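Local coordinates for cellulase CEL9M (Clostridium cellulolyticum, PDB 1IA6), which probably hydrolyses internal beta-1,4-glucosidic linkages in cellulose and related beta-glucans, as a family 9 glycoside hydrolase, at residues G2-S7 with Q336-L341. Residues are numbered along the deposited sequence; the frame is centred on the assembly and turned at random. Where two conformers were deposited one is given.
With NI (nickel (II) ion), chain D.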
loop_
_atom_site.group_PDB
_atom_site.type_symbol
_atom_site.label_atom_id
_atom_site.label_comp_id
_atom_site.label_asym_id
_atom_site.label_seq_id
_atom_site.Cartn_x
_atom_site.Cartn_y
_atom_site.Cartn_z
ATOM N N GLY A 2 24.473 15.621 -3.565
ATOM C CA GLY A 2 25.398 14.893 -2.716
ATOM C C GLY A 2 24.730 14.287 -1.495
ATOM O O GLY A 2 25.067 13.177 -1.082
ATOM N N THR A 3 23.781 15.016 -0.916
ATOM C CA THR A 3 23.069 14.543 0.265
ATOM C C THR A 3 21.563 14.750 0.118
ATOM O O THR A 3 21.119 15.693 -0.537
ATOM C CB THR A 3 23.555 15.275 1.530
ATOM O OG1 THR A 3 22.914 14.714 2.681
ATOM C CG2 THR A 3 23.233 16.760 1.444
ATOM N N HIS A 4 20.784 13.861 0.726
ATOM C CA HIS A 4 19.326 13.937 0.665
ATOM C C HIS A 4 18.711 13.800 2.054
ATOM O O HIS A 4 19.263 13.124 2.923
ATOM C CB HIS A 4 18.785 12.834 -0.251
ATOM C CG HIS A 4 19.055 13.070 -1.704
ATOM N ND1 HIS A 4 18.301 13.935 -2.469
ATOM C CD2 HIS A 4 20.018 12.584 -2.522
ATOM C CE1 HIS A 4 18.790 13.971 -3.697
ATOM N NE2 HIS A 4 19.831 13.161 -3.756
ATOM N N ASP A 5 17.568 14.448 2.258
ATOM C CA ASP A 5 16.879 14.392 3.545
ATOM C C ASP A 5 15.819 13.294 3.523
ATOM O O ASP A 5 14.634 13.565 3.312
ATOM C CB ASP A 5 16.222 15.743 3.849
ATOM C CG ASP A 5 15.654 15.817 5.258
ATOM O OD1 ASP A 5 15.751 14.819 6.004
ATOM O OD2 ASP A 5 15.109 16.881 5.620
ATOM N N TYR A 6 16.250 12.055 3.741
ATOM C CA TYR A 6 15.335 10.914 3.740
ATOM C C TYR A 6 14.413 10.928 4.955
ATOM O O TYR A 6 13.299 10.416 4.899
ATOM C CB TYR A 6 16.119 9.600 3.730
ATOM C CG TYR A 6 17.051 9.441 2.549
ATOM C CD1 TYR A 6 16.558 9.383 1.246
ATOM C CD2 TYR A 6 18.428 9.361 2.736
ATOM C CE1 TYR A 6 17.421 9.251 0.157
ATOM C CE2 TYR A 6 19.296 9.229 1.656
ATOM C CZ TYR A 6 18.788 9.176 0.372
ATOM O OH TYR A 6 19.649 9.066 -0.693
ATOM N N SER A 7 14.891 11.514 6.048
ATOM C CA SER A 7 14.122 11.597 7.282
ATOM C C SER A 7 12.827 12.388 7.111
ATOM O O SER A 7 11.753 11.931 7.515
ATOM C CB SER A 7 14.973 12.246 8.379
ATOM O OG SER A 7 14.261 12.320 9.600
ATOM N N GLN A 336 16.760 5.138 -7.562
ATOM C CA GLN A 336 15.319 5.295 -7.738
ATOM C C GLN A 336 14.756 6.248 -6.695
ATOM O O GLN A 336 13.942 7.116 -7.009
ATOM C CB GLN A 336 14.615 3.942 -7.637
ATOM C CG GLN A 336 15.134 2.930 -8.637
ATOM C CD GLN A 336 15.214 3.504 -10.039
ATOM O OE1 GLN A 336 14.193 3.793 -10.669
ATOM N NE2 GLN A 336 16.433 3.686 -10.528
ATOM N N VAL A 337 15.192 6.085 -5.451
ATOM C CA VAL A 337 14.722 6.951 -4.379
ATOM C C VAL A 337 15.152 8.391 -4.619
ATOM O O VAL A 337 14.343 9.315 -4.515
ATOM C CB VAL A 337 15.272 6.508 -3.009
ATOM C CG1 VAL A 337 14.862 7.505 -1.940
ATOM C CG2 VAL A 337 14.750 5.127 -2.663
ATOM N N ASP A 338 16.428 8.586 -4.942
ATOM C CA ASP A 338 16.934 9.934 -5.180
ATOM C C ASP A 338 16.238 10.605 -6.358
ATOM O O ASP A 338 16.052 11.821 -6.361
ATOM C CB ASP A 338 18.452 9.909 -5.401
ATOM C CG ASP A 338 19.213 9.529 -4.140
ATOM O OD1 ASP A 338 18.598 9.518 -3.053
ATOM O OD2 ASP A 338 20.424 9.249 -4.231
ATOM N N TYR A 339 15.845 9.812 -7.350
ATOM C CA TYR A 339 15.144 10.346 -8.514
ATOM C C TYR A 339 13.804 10.916 -8.056
ATOM O O TYR A 339 13.421 12.024 -8.436
ATOM C CB TYR A 339 14.931 9.239 -9.553
ATOM C CG TYR A 339 14.256 9.697 -10.830
ATOM C CD1 TYR A 339 12.886 9.956 -10.865
ATOM C CD2 TYR A 339 14.988 9.866 -12.006
ATOM C CE1 TYR A 339 12.258 10.370 -12.039
ATOM C CE2 TYR A 339 14.371 10.281 -13.189
ATOM C CZ TYR A 339 13.006 10.531 -13.198
ATOM O OH TYR A 339 12.385 10.937 -14.358
ATOM N N ILE A 340 13.105 10.153 -7.221
ATOM C CA ILE A 340 11.811 10.563 -6.689
ATOM C C ILE A 340 11.924 11.848 -5.865
ATOM O O ILE A 340 11.057 12.718 -5.936
ATOM C CB ILE A 340 11.209 9.429 -5.813
ATOM C CG1 ILE A 340 10.794 8.261 -6.710
ATOM C CG2 ILE A 340 10.026 9.948 -4.995
ATOM C CD1 ILE A 340 10.409 7.004 -5.955
ATOM N N LEU A 341 13.005 11.966 -5.097
ATOM C CA LEU A 341 13.222 13.132 -4.249
ATOM C C LEU A 341 13.652 14.407 -4.975
ATOM O O LEU A 341 13.650 15.487 -4.379
ATOM C CB LEU A 341 14.240 12.796 -3.155
ATOM C CG LEU A 341 13.816 11.688 -2.186
ATOM C CD1 LEU A 341 14.941 11.395 -1.201
ATOM C CD2 LEU A 341 12.558 12.111 -1.449
HETATM NI NI NI D . 21.322 13.215 -5.241
HETATM O O HOH W 1 22.295 11.353 -5.251
#
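His-4, in the N-terminal loop, and Tyr-6, at the start of helix 6-15, lie against the C-terminal part of helix 327-341 in the (alpha/alpha)6 barrel of this family 9 catalytic module, beside a nickel site. His-4 comes first. With its CG anti to the carbonyl carbon (chi1 -72°), the imidazole extends toward the helix, and NE2 binds the nickel ion at 2.1 Å. Ala-1, through its backbone O, and Asp-343 contribute further ligands, so the metal ties the chain terminus to Asp-343, two residues on from Leu-341. The Asp-338 carboxylate is stacked on the imidazole, the two planes 25° apart, with OD1 3.4 Å from His-4 CD2. It also serves as a second shell to the metal: its OD2 accepts a hydrogen bond of 3.0 Å from a water that is itself bound to the nickel ion. Asp-5 follows as the N-cap of helix 6-15; its carboxylate caps a backbone N in the first turn, and OD2 is hydrogen-bonded to Thr-8 OG1. Tyr-6, the first residue of that helix, is buried, and His-4 CB sits over one face of its ring, offset toward the rim. Tyr-6 CE1 packs on two apolar side chains of the helix, 3.7 Å from Val-337 CG1 and 3.5 Å from Leu-341 CD1, while Ala-426 and Ile-427 of helix 413-429 also touch the ring. Lys-334, one turn back, forms a salt bridge with Asp-338 OD2, which probably steadies the negative charge. Between Tyr-6 and Asp-338, ring and carboxylate are nearly coplanar, and the phenol OH donates to the syn lone pair of OD1 at 2.6 Å.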